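Local coordinates for protein manganese-containing pseudocatalase (Thermus thermophilus, PDB 2V8T) that probably breaks down hydrogen peroxide to water and oxygen as a non-haem catalase, using two manganese ions bound in each subunit, at residues A[7-12]-A[71-76]; A[3-8]-A[263-268]; A[228-233]-A[252-257]. One frame throughout, in Å; residues are numbered along the deposited sequence.

Contact 1 (A[7-12]-A[71-76]). With MN (manganese (II) ion), chain C.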
ATOM      1  N   ARG A   7     -33.482   2.789   7.778  1.00  7.76           N
ATOM      2  CA  ARG A   7     -33.555   4.070   8.470  1.00  7.78           C
ATOM      3  C   ARG A   7     -32.130   4.474   8.858  1.00  7.53           C
ATOM      4  O   ARG A   7     -31.377   3.630   9.339  1.00  9.06           O
ATOM      5  CB  ARG A   7     -34.360   3.978   9.778  1.00  8.82           C
ATOM      6  CG  ARG A   7     -35.826   3.652   9.581  1.00  9.55           C
ATOM      7  CD  ARG A   7     -36.660   4.841   9.128  1.00  9.94           C
ATOM      8  NE  ARG A   7     -36.884   5.772  10.256  1.00 10.38           N
ATOM      9  CZ  ARG A   7     -37.635   6.865  10.168  1.00  9.86           C
ATOM     10  NH1 ARG A   7     -38.157   7.255   9.029  1.00 10.48           N
ATOM     11  NH2 ARG A   7     -37.875   7.583  11.260  1.00 11.98           N
ATOM     12  N   LEU A   8     -31.816   5.750   8.732  1.00  7.38           N
ATOM     13  CA  LEU A   8     -30.597   6.295   9.320  1.00  7.46           C
ATOM     14  C   LEU A   8     -30.792   6.484  10.798  1.00  7.51           C
ATOM     15  O   LEU A   8     -31.916   6.683  11.282  1.00  8.14           O
ATOM     16  CB  LEU A   8     -30.235   7.631   8.699  1.00  7.62           C
ATOM     17  CG  LEU A   8     -29.917   7.583   7.210  1.00  8.13           C
ATOM     18  CD1 LEU A   8     -29.628   8.994   6.695  1.00  8.96           C
ATOM     19  CD2 LEU A   8     -28.759   6.632   6.919  1.00  9.51           C
ATOM     20  N   GLN A   9     -29.693   6.535  11.574  1.00  7.82           N
ATOM     21  CA  GLN A   9     -29.831   6.660  13.014  1.00  7.96           C
ATOM     22  C   GLN A   9     -30.393   7.999  13.428  1.00  8.41           C
ATOM     23  O   GLN A   9     -30.965   8.127  14.521  1.00  9.25           O
ATOM     24  CB  GLN A   9     -28.473   6.341  13.715  1.00  8.47           C
ATOM     25  CG  GLN A   9     -28.629   6.080  15.168  1.00  9.46           C
ATOM     26  CD  GLN A   9     -27.379   5.517  15.846  1.00  9.07           C
ATOM     27  OE1 GLN A   9     -26.531   4.951  15.190  1.00 10.70           O
ATOM     28  NE2 GLN A   9     -27.279   5.650  17.127  1.00 10.43           N
ATOM     29  N   ILE A  10     -30.210   9.058  12.610  1.00  8.63           N
ATOM     30  CA  ILE A  10     -30.902  10.342  12.735  1.00  8.75           C
ATOM     31  C   ILE A  10     -31.327  10.761  11.338  1.00  8.74           C
ATOM     32  O   ILE A  10     -30.723  10.349  10.348  1.00 10.37           O
ATOM     33  CB  ILE A  10     -30.048  11.478  13.340  1.00 10.50           C
ATOM     34  CG1 ILE A  10     -28.755  11.699  12.591  1.00 10.93           C
ATOM     35  CG2 ILE A  10     -29.848  11.287  14.847  1.00 12.89           C
ATOM     36  CD1 ILE A  10     -28.067  12.986  12.853  1.00 13.33           C
ATOM     37  N   GLU A  11     -32.298  11.653  11.280  1.00  9.47           N
ATOM     38  CA  GLU A  11     -32.589  12.334  10.036  1.00 10.75           C
ATOM     39  C   GLU A  11     -31.464  13.331   9.723  1.00 10.71           C
ATOM     40  O   GLU A  11     -30.835  13.884  10.628  1.00 13.59           O
ATOM     41  CB  GLU A  11     -33.924  12.949   9.867  0.60 10.71           C
ATOM     42  CG  GLU A  11     -33.987  14.288  10.475  0.60 10.70           C
ATOM     43  CD  GLU A  11     -34.248  14.368  11.904  0.60 11.39           C
ATOM     44  OE1 GLU A  11     -34.109  13.320  12.562  0.60 12.42           O
ATOM     45  OE2 GLU A  11     -34.646  15.436  12.421  0.60 11.94           O
ATOM     46  N   LEU A  12     -31.246  13.570   8.434  1.00  9.72           N
ATOM     47  CA  LEU A  12     -30.288  14.565   7.967  1.00  9.89           C
ATOM     48  C   LEU A  12     -30.999  15.647   7.162  1.00 10.53           C
ATOM     49  O   LEU A  12     -31.955  15.373   6.444  1.00 12.30           O
ATOM     50  CB  LEU A  12     -29.240  13.911   7.089  1.00 10.54           C
ATOM     51  CG  LEU A  12     -28.296  12.932   7.787  1.00 11.18           C
ATOM     52  CD1 LEU A  12     -27.404  12.258   6.740  1.00 13.63           C
ATOM     53  CD2 LEU A  12     -27.482  13.624   8.849  1.00 12.08           C
ATOM     54  N   LEU A  71     -22.128  -0.087  12.525  1.00  6.38           N
ATOM     55  CA  LEU A  71     -22.639  -0.316  11.164  1.00  6.69           C
ATOM     56  C   LEU A  71     -23.506   0.848  10.716  1.00  6.72           C
ATOM     57  O   LEU A  71     -23.456   1.294   9.565  1.00  7.50           O
ATOM     58  CB  LEU A  71     -23.459  -1.626  11.093  1.00  7.10           C
ATOM     59  CG  LEU A  71     -22.670  -2.918  11.170  1.00  7.28           C
ATOM     60  CD1 LEU A  71     -23.620  -4.094  11.447  1.00  8.38           C
ATOM     61  CD2 LEU A  71     -21.906  -3.159   9.883  1.00  8.24           C
ATOM     62  N   GLY A  72     -24.402   1.302  11.598  1.00  6.72           N
ATOM     63  CA  GLY A  72     -25.231   2.426  11.271  1.00  7.27           C
ATOM     64  C   GLY A  72     -24.474   3.715  11.174  1.00  6.70           C
ATOM     65  O   GLY A  72     -24.940   4.689  10.553  1.00  7.13           O
ATOM     66  N   HIS A  73     -23.287   3.792  11.791  1.00  7.02           N
ATOM     67  CA  HIS A  73     -22.473   4.992  11.657  1.00  6.98           C
ATOM     68  C   HIS A  73     -21.756   5.058  10.317  1.00  6.60           C
ATOM     69  O   HIS A  73     -21.672   6.152   9.746  1.00  7.36           O
ATOM     70  CB  HIS A  73     -21.504   5.138  12.809  1.00  6.75           C
ATOM     71  CG  HIS A  73     -22.150   5.322  14.114  1.00  7.05           C
ATOM     72  ND1 HIS A  73     -21.411   5.583  15.254  1.00  7.59           N
ATOM     73  CD2 HIS A  73     -23.480   5.282  14.458  1.00  8.50           C
ATOM     74  CE1 HIS A  73     -22.299   5.667  16.243  1.00  8.08           C
ATOM     75  NE2 HIS A  73     -23.551   5.494  15.795  1.00  8.64           N
ATOM     76  N   ILE A  74     -21.228   3.950   9.784  1.00  6.67           N
ATOM     77  CA  ILE A  74     -20.705   4.037   8.419  1.00  6.59           C
ATOM     78  C   ILE A  74     -21.819   4.463   7.486  1.00  6.60           C
ATOM     79  O   ILE A  74     -21.613   5.241   6.548  1.00  6.84           O
ATOM     80  CB  ILE A  74     -19.939   2.778   7.921  1.00  7.04           C
ATOM     81  CG1 ILE A  74     -20.768   1.519   7.822  1.00  7.21           C
ATOM     82  CG2 ILE A  74     -18.687   2.556   8.756  1.00  8.42           C
ATOM     83  CD1 ILE A  74     -20.123   0.439   6.926  1.00  7.80           C
ATOM     84  N   GLU A  75     -23.037   3.948   7.718  1.00  6.38           N
ATOM     85  CA  GLU A  75     -24.195   4.313   6.894  1.00  6.47           C
ATOM     86  C   GLU A  75     -24.468   5.815   6.973  1.00  6.48           C
ATOM     87  O   GLU A  75     -24.712   6.481   5.971  1.00  6.84           O
ATOM     88  CB  GLU A  75     -25.391   3.478   7.382  1.00  7.05           C
ATOM     89  CG  GLU A  75     -26.630   3.711   6.569  1.00  7.51           C
ATOM     90  CD  GLU A  75     -27.868   2.988   7.113  1.00  8.19           C
ATOM     91  OE1 GLU A  75     -27.838   2.562   8.327  1.00  8.96           O
ATOM     92  OE2 GLU A  75     -28.840   2.883   6.334  1.00  8.91           O
ATOM     93  N   LEU A  76     -24.460   6.348   8.211  1.00  6.47           N
ATOM     94  CA  LEU A  76     -24.783   7.768   8.417  1.00  6.48           C
ATOM     95  C   LEU A  76     -23.723   8.691   7.782  1.00  6.35           C
ATOM     96  O   LEU A  76     -24.050   9.713   7.190  1.00  6.63           O
ATOM     97  CB  LEU A  76     -24.931   8.031   9.907  1.00  6.91           C
ATOM     98  CG  LEU A  76     -25.407   9.438  10.290  1.00  7.07           C
ATOM     99  CD1 LEU A  76     -26.865   9.627   9.810  1.00  9.85           C
ATOM    100  CD2 LEU A  76     -25.319   9.630  11.783  1.00  8.30           C
TER
HETATM  101 MN    MN C1303     -19.220   5.602  15.542  1.00  7.51          MN
HETATM  102  O   HOH W   1     -27.709   4.809  10.239  1.00  9.11           O
HETATM  103  O   HOH W   2     -17.384   5.044  16.328  0.25  7.17           O
HETATM  104  O   HOH W   3     -19.175   7.755  16.137  0.25 11.64           O
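The imidazole of His73 meets Gln9 at its edge: OE1 of Gln9 lies near the ring plane, 3.1 Å from NE2 of His73, which makes a weak hydrogen bond to Glu69, and the amide and ring planes are turned 33° apart. On the ring's other nitrogen, ND1 of His73 binds manganese at 2.2 Å, and Glu36 and Glu70 ligate the same ion. Gln9 reaches this depth because CG stands anti to the backbone N (chi1 -164°) and the chain runs extended; beside the ligand His73, it is a second-shell residue, and its NE2 hydrogen-bonds to Tyr180 and Glu69. Helix 57-85, which carries Glu70 and His73, belongs to the ferritin-like helical bundle that houses the dimanganese site, and 7-12 packs against it. One water bridges the segments, accepting from Gln9 N at 2.9 Å and donating to Gly72 O at 2.8 Å and to Glu75 OE1. That carboxylate oxygen also accepts from the N-terminal Met1 of the second subunit. Farther along, CD2 of Leu8 touches CG of Glu75 at 3.6 Å. CD1 of Leu76 is met by three apolar side chains: Ile10 through CG1 at 3.9 Å, Leu12 through CD1, and Leu8 through CB at 4.1 Å.

Contact 2 (A[3-8]-A[263-268]); sequences LRIDRL and DGPPTG. With SO4 (sulfate ion), chain G.
Arg7 sends a bent side chain toward the loop 263-268, where the carbonyl of Thr267 receives it. From CB, with CG beside the backbone N (chi1 -65°), the chain bends at both chi2 and chi3 and curls round the carbonyl oxygen of Thr267, so that CB, CG and CD each lie 4.1 Å from Thr267 O. NE then donates to Thr267 O at 3.0 Å, nearly along the C=O axis, with an N-H...O angle of 159°. NH2 donates to the same Thr267 O over 3.3 Å, coming from above the carbonyl plane. The oxygen stays within 1° of the guanidinium plane, so the group grips one atom side-on with two nitrogens. NH2 also lies 3.0 Å from Gly268 O. Beside this, CA of Gly268 makes a CH...O contact with Leu8 O at 3.1 Å; any CB on Gly268 would clash with that oxygen. At the other end, CD1 of Ile5 rests on CG of Pro265 at 3.8 Å, the two side chains crossing at about a right angle. The contact leads into the short antiparallel pairing of strands 7-8 and 269-270, while Leu3 and Arg4 join a ladder with a strand of the second subunit. A leucine in place of Arg7 would probably leave Thr267 O without its two side-chain donors and remove one tie between the loop and 3-8. Thr267 N and Gly268 N meanwhile donate to O3 and O1 of a sulfate, probably from the crystallisation liquor. The carbonyl of Thr267 is thus bound by Arg7 and its amide by the sulfate, and the cationic guanidinium, meeting carbonyl oxygen rather than a carboxylate within this contact, is likely to polarise the Thr267-Gly268 peptide.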
ATOM      1  N   LEU A   3     -29.416  -8.172  10.862  1.00  7.32           N
ATOM      2  CA  LEU A   3     -30.624  -7.704  10.209  1.00  7.37           C
ATOM      3  C   LEU A   3     -30.436  -6.225   9.891  1.00  7.23           C
ATOM      4  O   LEU A   3     -29.644  -5.535  10.543  1.00  8.48           O
ATOM      5  CB  LEU A   3     -31.854  -7.847  11.098  1.00  8.20           C
ATOM      6  CG  LEU A   3     -32.125  -9.261  11.652  1.00  8.64           C
ATOM      7  CD1 LEU A   3     -33.273  -9.199  12.670  1.00 11.22           C
ATOM      8  CD2 LEU A   3     -32.414 -10.259  10.533  1.00 10.38           C
ATOM      9  N   ARG A   4     -31.201  -5.731   8.925  1.00  6.78           N
ATOM     10  CA  ARG A   4     -31.113  -4.337   8.488  1.00  6.62           C
ATOM     11  C   ARG A   4     -32.493  -3.662   8.587  1.00  6.88           C
ATOM     12  O   ARG A   4     -33.517  -4.266   8.254  1.00  7.97           O
ATOM     13  CB  ARG A   4     -30.608  -4.289   7.058  1.00  6.98           C
ATOM     14  CG  ARG A   4     -30.330  -2.905   6.531  1.00  6.96           C
ATOM     15  CD  ARG A   4     -29.708  -2.971   5.150  1.00  7.33           C
ATOM     16  NE  ARG A   4     -29.349  -1.652   4.665  1.00  7.85           N
ATOM     17  CZ  ARG A   4     -28.354  -1.437   3.808  1.00  7.15           C
ATOM     18  NH1 ARG A   4     -27.646  -2.417   3.297  1.00  7.29           N
ATOM     19  NH2 ARG A   4     -28.046  -0.172   3.480  1.00  8.15           N
ATOM     20  N   ILE A   5     -32.461  -2.407   9.000  1.00  7.38           N
ATOM     21  CA  ILE A   5     -33.605  -1.512   9.079  1.00  7.84           C
ATOM     22  C   ILE A   5     -33.303  -0.350   8.131  1.00  7.41           C
ATOM     23  O   ILE A   5     -32.236   0.259   8.211  1.00  8.13           O
ATOM     24  CB  ILE A   5     -33.780  -0.980  10.509  1.00  9.18           C
ATOM     25  CG1 ILE A   5     -34.039  -2.113  11.492  1.00  9.90           C
ATOM     26  CG2 ILE A   5     -34.877   0.069  10.580  1.00 10.28           C
ATOM     27  CD1 ILE A   5     -33.791  -1.722  12.957  1.00 13.72           C
ATOM     28  N   ASP A   6     -34.250  -0.013   7.253  1.00  7.77           N
ATOM     29  CA  ASP A   6     -34.022   1.011   6.232  1.00  7.75           C
ATOM     30  C   ASP A   6     -34.301   2.423   6.799  1.00  7.88           C
ATOM     31  O   ASP A   6     -35.182   3.144   6.334  1.00  8.97           O
ATOM     32  CB  ASP A   6     -34.854   0.738   4.982  1.00  8.30           C
ATOM     33  CG  ASP A   6     -34.269   1.413   3.740  1.00  8.84           C
ATOM     34  OD1 ASP A   6     -33.020   1.246   3.517  1.00  8.93           O
ATOM     35  OD2 ASP A   6     -35.017   2.061   2.990  1.00 10.38           O
ATOM     36  N   ARG A   7     -33.482   2.789   7.778  1.00  7.76           N
ATOM     37  CA  ARG A   7     -33.555   4.070   8.470  1.00  7.78           C
ATOM     38  C   ARG A   7     -32.130   4.474   8.858  1.00  7.53           C
ATOM     39  O   ARG A   7     -31.377   3.630   9.339  1.00  9.06           O
ATOM     40  CB  ARG A   7     -34.360   3.978   9.778  1.00  8.82           C
ATOM     41  CG  ARG A   7     -35.826   3.652   9.581  1.00  9.55           C
ATOM     42  CD  ARG A   7     -36.660   4.841   9.128  1.00  9.94           C
ATOM     43  NE  ARG A   7     -36.884   5.772  10.256  1.00 10.38           N
ATOM     44  CZ  ARG A   7     -37.635   6.865  10.168  1.00  9.86           C
ATOM     45  NH1 ARG A   7     -38.157   7.255   9.029  1.00 10.48           N
ATOM     46  NH2 ARG A   7     -37.875   7.583  11.260  1.00 11.98           N
ATOM     47  N   LEU A   8     -31.816   5.750   8.732  1.00  7.38           N
ATOM     48  CA  LEU A   8     -30.597   6.295   9.320  1.00  7.46           C
ATOM     49  C   LEU A   8     -30.792   6.484  10.798  1.00  7.51           C
ATOM     50  O   LEU A   8     -31.916   6.683  11.282  1.00  8.14           O
ATOM     51  CB  LEU A   8     -30.235   7.631   8.699  1.00  7.62           C
ATOM     52  CG  LEU A   8     -29.917   7.583   7.210  1.00  8.13           C
ATOM     53  CD1 LEU A   8     -29.628   8.994   6.695  1.00  8.96           C
ATOM     54  CD2 LEU A   8     -28.759   6.632   6.919  1.00  9.51           C
ATOM     55  N   ASP A 263     -33.816  -0.560  25.154  1.00  9.51           N
ATOM     56  CA  ASP A 263     -34.144  -1.767  24.407  1.00 10.62           C
ATOM     57  C   ASP A 263     -34.415  -1.359  22.945  1.00 10.97           C
ATOM     58  O   ASP A 263     -35.366  -0.579  22.658  1.00 14.16           O
ATOM     59  CB  ASP A 263     -35.384  -2.440  25.032  1.00 12.78           C
ATOM     60  CG  ASP A 263     -35.682  -3.796  24.495  1.00 14.79           C
ATOM     61  OD1 ASP A 263     -34.987  -4.262  23.588  1.00 16.11           O
ATOM     62  OD2 ASP A 263     -36.652  -4.431  25.020  1.00 21.58           O
ATOM     63  N   GLY A 264     -33.666  -1.880  22.018  1.00 10.16           N
ATOM     64  CA  GLY A 264     -33.892  -1.643  20.638  1.00 10.19           C
ATOM     65  C   GLY A 264     -33.207  -0.400  20.104  1.00 10.02           C
ATOM     66  O   GLY A 264     -32.687   0.415  20.837  1.00 11.34           O
ATOM     67  N   PRO A 265     -33.249  -0.276  18.777  1.00 10.83           N
ATOM     68  CA  PRO A 265     -32.667   0.886  18.116  1.00 10.83           C
ATOM     69  C   PRO A 265     -33.520   2.127  18.289  1.00 10.77           C
ATOM     70  O   PRO A 265     -34.711   2.022  18.551  1.00 11.68           O
ATOM     71  CB  PRO A 265     -32.692   0.440  16.644  1.00 12.88           C
ATOM     72  CG  PRO A 265     -33.950  -0.434  16.558  1.00 13.31           C
ATOM     73  CD  PRO A 265     -33.958  -1.169  17.842  1.00 12.38           C
ATOM     74  N   PRO A 266     -32.966   3.305  18.072  1.00 10.69           N
ATOM     75  CA  PRO A 266     -33.831   4.503  17.980  1.00 10.92           C
ATOM     76  C   PRO A 266     -34.654   4.446  16.734  1.00 10.31           C
ATOM     77  O   PRO A 266     -34.410   3.668  15.814  1.00 11.42           O
ATOM     78  CB  PRO A 266     -32.853   5.637  18.015  1.00 12.97           C
ATOM     79  CG  PRO A 266     -31.676   5.078  17.428  1.00 13.49           C
ATOM     80  CD  PRO A 266     -31.576   3.606  17.776  1.00 11.10           C
ATOM     81  N   THR A 267     -35.683   5.323  16.670  1.00 10.42           N
ATOM     82  CA  THR A 267     -36.526   5.401  15.483  1.00 11.51           C
ATOM     83  C   THR A 267     -35.823   5.983  14.289  1.00 10.53           C
ATOM     84  O   THR A 267     -36.081   5.625  13.138  1.00 12.04           O
ATOM     85  CB  THR A 267     -37.840   6.049  15.720  0.50 12.12           C
ATOM     86  OG1 THR A 267     -38.704   5.939  14.581  0.50 17.17           O
ATOM     87  CG2 THR A 267     -37.602   7.415  15.967  0.50 14.24           C
ATOM     88  N   GLY A 268     -34.884   6.899  14.516  1.00 10.61           N
ATOM     89  CA  GLY A 268     -34.041   7.442  13.460  1.00 10.60           C
ATOM     90  C   GLY A 268     -34.755   8.309  12.477  1.00  9.65           C
ATOM     91  O   GLY A 268     -35.712   9.010  12.819  1.00 12.36           O
TER
HETATM   92  S   SO4 G1307     -35.419   8.610  18.270  0.95 14.22           S
HETATM   93  O1  SO4 G1307     -34.606   8.381  17.049  0.95 12.85           O
HETATM   94  O2  SO4 G1307     -36.456   9.567  18.114  0.95 17.51           O
HETATM   95  O3  SO4 G1307     -36.050   7.223  18.670  0.95 16.82           O
HETATM   96  O4  SO4 G1307     -34.677   8.962  19.359  0.95 13.08           O

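Contact 3 (A[228-233]-A[252-257])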
ATOM      1  N   GLY A 228     -31.052  13.792  25.773  1.00  9.00           N
ATOM      2  CA  GLY A 228     -30.688  12.662  26.623  1.00  9.32           C
ATOM      3  C   GLY A 228     -29.807  11.618  25.970  1.00  8.57           C
ATOM      4  O   GLY A 228     -29.553  10.570  26.580  1.00  9.09           O
ATOM      5  N   PHE A 229     -29.314  11.877  24.758  1.00  8.13           N
ATOM      6  CA  PHE A 229     -28.690  10.816  23.981  1.00  8.32           C
ATOM      7  C   PHE A 229     -27.333  10.370  24.539  1.00  8.09           C
ATOM      8  O   PHE A 229     -26.893   9.250  24.240  1.00  9.54           O
ATOM      9  CB  PHE A 229     -28.591  11.182  22.524  1.00  8.82           C
ATOM     10  CG  PHE A 229     -29.944  11.295  21.813  1.00  9.14           C
ATOM     11  CD1 PHE A 229     -31.136  10.878  22.351  1.00 10.32           C
ATOM     12  CD2 PHE A 229     -30.030  11.879  20.579  1.00 11.23           C
ATOM     13  CE1 PHE A 229     -32.320  10.954  21.627  1.00 10.69           C
ATOM     14  CE2 PHE A 229     -31.211  11.965  19.883  1.00 12.08           C
ATOM     15  CZ  PHE A 229     -32.342  11.486  20.365  1.00 11.62           C
ATOM     16  N   HIS A 230     -26.665  11.197  25.346  1.00  7.85           N
ATOM     17  CA  HIS A 230     -25.440  10.781  26.012  1.00  8.07           C
ATOM     18  C   HIS A 230     -25.690   9.727  27.084  1.00  8.29           C
ATOM     19  O   HIS A 230     -24.725   9.108  27.567  1.00  9.02           O
ATOM     20  CB  HIS A 230     -24.732  11.982  26.652  1.00  8.73           C
ATOM     21  CG  HIS A 230     -25.589  12.697  27.647  1.00  8.55           C
ATOM     22  ND1 HIS A 230     -26.762  13.313  27.250  1.00  9.11           N
ATOM     23  CD2 HIS A 230     -25.424  12.867  28.980  1.00  9.00           C
ATOM     24  CE1 HIS A 230     -27.271  13.848  28.345  1.00  9.24           C
ATOM     25  NE2 HIS A 230     -26.502  13.600  29.412  1.00 10.04           N
ATOM     26  N   ARG A 231     -26.914   9.523  27.505  1.00  8.19           N
ATOM     27  CA  ARG A 231     -27.200   8.516  28.520  1.00  8.73           C
ATOM     28  C   ARG A 231     -27.419   7.147  27.898  1.00  8.31           C
ATOM     29  O   ARG A 231     -27.408   6.165  28.636  1.00  9.41           O
ATOM     30  CB  ARG A 231     -28.472   8.898  29.304  0.60  8.99           C
ATOM     31  CG  ARG A 231     -28.333  10.234  29.992  0.60  9.29           C
ATOM     32  CD  ARG A 231     -29.481  10.569  30.860  0.60 11.55           C
ATOM     33  NE  ARG A 231     -29.246  11.874  31.477  0.60 11.54           N
ATOM     34  CZ  ARG A 231     -29.839  12.977  31.038  0.60 12.03           C
ATOM     35  NH1 ARG A 231     -30.864  12.891  30.147  0.60 14.48           N
ATOM     36  NH2 ARG A 231     -29.451  14.189  31.493  0.60 14.14           N
ATOM     37  N   ASN A 232     -27.700   7.083  26.596  1.00  8.33           N
ATOM     38  CA  ASN A 232     -28.331   5.901  26.034  1.00  8.14           C
ATOM     39  C   ASN A 232     -27.351   4.960  25.389  1.00  7.72           C
ATOM     40  O   ASN A 232     -26.620   5.325  24.451  1.00  9.18           O
ATOM     41  CB  ASN A 232     -29.328   6.345  24.947  1.00  8.91           C
ATOM     42  CG  ASN A 232     -30.471   7.155  25.496  1.00  9.58           C
ATOM     43  OD1 ASN A 232     -30.699   7.180  26.709  1.00 10.99           O
ATOM     44  ND2 ASN A 232     -31.184   7.828  24.588  1.00 10.76           N
ATOM     45  N   LEU A 233     -27.366   3.708  25.822  1.00  7.61           N
ATOM     46  CA  LEU A 233     -26.707   2.614  25.101  1.00  7.61           C
ATOM     47  C   LEU A 233     -27.836   1.763  24.571  1.00  7.48           C
ATOM     48  O   LEU A 233     -28.554   1.093  25.345  1.00  8.86           O
ATOM     49  CB  LEU A 233     -25.755   1.825  25.994  1.00  8.19           C
ATOM     50  CG  LEU A 233     -24.864   0.836  25.262  1.00  8.37           C
ATOM     51  CD1 LEU A 233     -23.828   1.555  24.371  1.00 10.30           C
ATOM     52  CD2 LEU A 233     -24.148  -0.060  26.256  1.00 10.45           C
ATOM     53  N   SER A 252     -22.833   9.408  33.965  1.00  9.93           N
ATOM     54  CA  SER A 252     -22.339   9.878  32.674  1.00  9.43           C
ATOM     55  C   SER A 252     -21.149  10.802  32.902  1.00 10.40           C
ATOM     56  O   SER A 252     -21.259  11.740  33.726  1.00 11.69           O
ATOM     57  CB  SER A 252     -23.420  10.701  32.001  1.00 10.50           C
ATOM     58  OG  SER A 252     -22.906  11.376  30.844  1.00 11.00           O
ATOM     59  N   PRO A 253     -20.071  10.691  32.134  1.00  9.93           N
ATOM     60  CA  PRO A 253     -19.002  11.716  32.211  1.00 11.66           C
ATOM     61  C   PRO A 253     -19.482  13.109  31.818  1.00 12.42           C
ATOM     62  O   PRO A 253     -18.876  14.104  32.242  1.00 16.13           O
ATOM     63  CB  PRO A 253     -17.936  11.162  31.245  1.00 12.60           C
ATOM     64  CG  PRO A 253     -18.208   9.695  31.206  1.00 13.06           C
ATOM     65  CD  PRO A 253     -19.685   9.556  31.260  1.00 10.21           C
ATOM     66  N   GLU A 254     -20.524  13.238  31.014  1.00 11.84           N
ATOM     67  CA  GLU A 254     -20.921  14.550  30.528  1.00 12.79           C
ATOM     68  C   GLU A 254     -21.533  15.405  31.637  1.00 12.56           C
ATOM     69  O   GLU A 254     -21.270  16.590  31.716  1.00 15.27           O
ATOM     70  CB  GLU A 254     -22.006  14.448  29.431  0.80 13.68           C
ATOM     71  CG  GLU A 254     -21.727  13.640  28.201  0.80 13.68           C
ATOM     72  CD  GLU A 254     -20.549  14.051  27.476  0.80 16.78           C
ATOM     73  OE1 GLU A 254     -20.255  15.263  27.348  0.80 15.52           O
ATOM     74  OE2 GLU A 254     -19.907  13.099  26.940  0.80 26.17           O
ATOM     75  N   ASP A 255     -22.362  14.816  32.462  1.00 12.74           N
ATOM     76  CA  ASP A 255     -23.177  15.593  33.395  1.00 12.71           C
ATOM     77  C   ASP A 255     -23.445  14.909  34.701  1.00 12.17           C
ATOM     78  O   ASP A 255     -24.199  15.439  35.516  1.00 13.37           O
ATOM     79  CB  ASP A 255     -24.509  16.019  32.755  1.00 13.24           C
ATOM     80  CG  ASP A 255     -25.398  14.867  32.409  1.00 12.47           C
ATOM     81  OD1 ASP A 255     -25.069  13.702  32.731  1.00 12.25           O
ATOM     82  OD2 ASP A 255     -26.498  15.140  31.812  1.00 14.71           O
ATOM     83  N   GLY A 256     -22.872  13.734  34.969  1.00 11.69           N
ATOM     84  CA  GLY A 256     -23.055  13.051  36.225  1.00 12.13           C
ATOM     85  C   GLY A 256     -24.361  12.311  36.403  1.00 12.35           C
ATOM     86  O   GLY A 256     -24.547  11.674  37.438  1.00 14.64           O
ATOM     87  N   THR A 257     -25.240  12.350  35.411  1.00 11.40           N
ATOM     88  CA  THR A 257     -26.548  11.711  35.514  1.00 11.87           C
ATOM     89  C   THR A 257     -26.437  10.206  35.231  1.00 10.76           C
ATOM     90  O   THR A 257     -25.484   9.725  34.645  1.00 11.31           O
ATOM     91  CB  THR A 257     -27.576  12.376  34.589  1.00 13.61           C
ATOM     92  OG1 THR A 257     -27.202  12.173  33.242  1.00 12.52           O
ATOM     93  CG2 THR A 257     -27.745  13.880  34.919  1.00 14.94           C
TER
HETATM   94  O   HOH W   4     -22.404   9.513  29.008  1.00 12.70           O
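Hydrogen bonds to Asp255 and Thr257 carry this contact. NE2 of His230 donates to OD2 of Asp255 at 2.9 Å, meeting it from above the carboxylate plane, with ring and carboxylate turned 73° apart. CG of His230 sits between the backbone N and the carbonyl carbon (chi1 58°), which turns the ring toward Asp255. NE of Arg231 donates to OG1 of Thr257 at 2.7 Å, fairly straight at 163° and in the guanidinium plane. The salt bridge is looser: NH2 of Arg231 reaches the same Asp255 OD2 at 3.1 Å in a weak bond. Asp255 is itself positioned by Thr257, whose N and OG1 both donate to OD1 from one face of the carboxylate; the bond from N closes an Asx turn. In an ST turn, OG of Ser252 accepts from Glu254 N, and a water links this OG to His230 O. CB of His230 packs against CG of Glu254 at 3.8 Å. NH1 of Arg231 forms a salt bridge with a sulfate probably from the crystallisation liquor. The contact closes the connection between parallel strands 232-235 and 260-263, just after the Schellman motif at Gly228 ends helix 219-226, with Val183 of helix 172-200 and Met225 against His230.

Contact 1 is the buried one, near the centre of the chain, whereas contact 2 lies at the surface and contact 3, about 20 Å from contact 1 between centres, is partly buried. Contacts 1 and 2 share Arg7 and Leu8 of strand 7-8: the same N-terminal strand faces helix 57-85 in one and the loop 263-268 in the other, and both touch the second subunit. Gln9 of contact 1 packs on Pro266 of contact 2. Contact 3 sits within the chain loop closed by contact 2 and is reached by no other subunit. Chemistry follows place: leucines, a bridging water and a metal ligand inside, arginine on a backbone carbonyl outside, and side-chain hydrogen bonds with one weak salt bridge in contact 3.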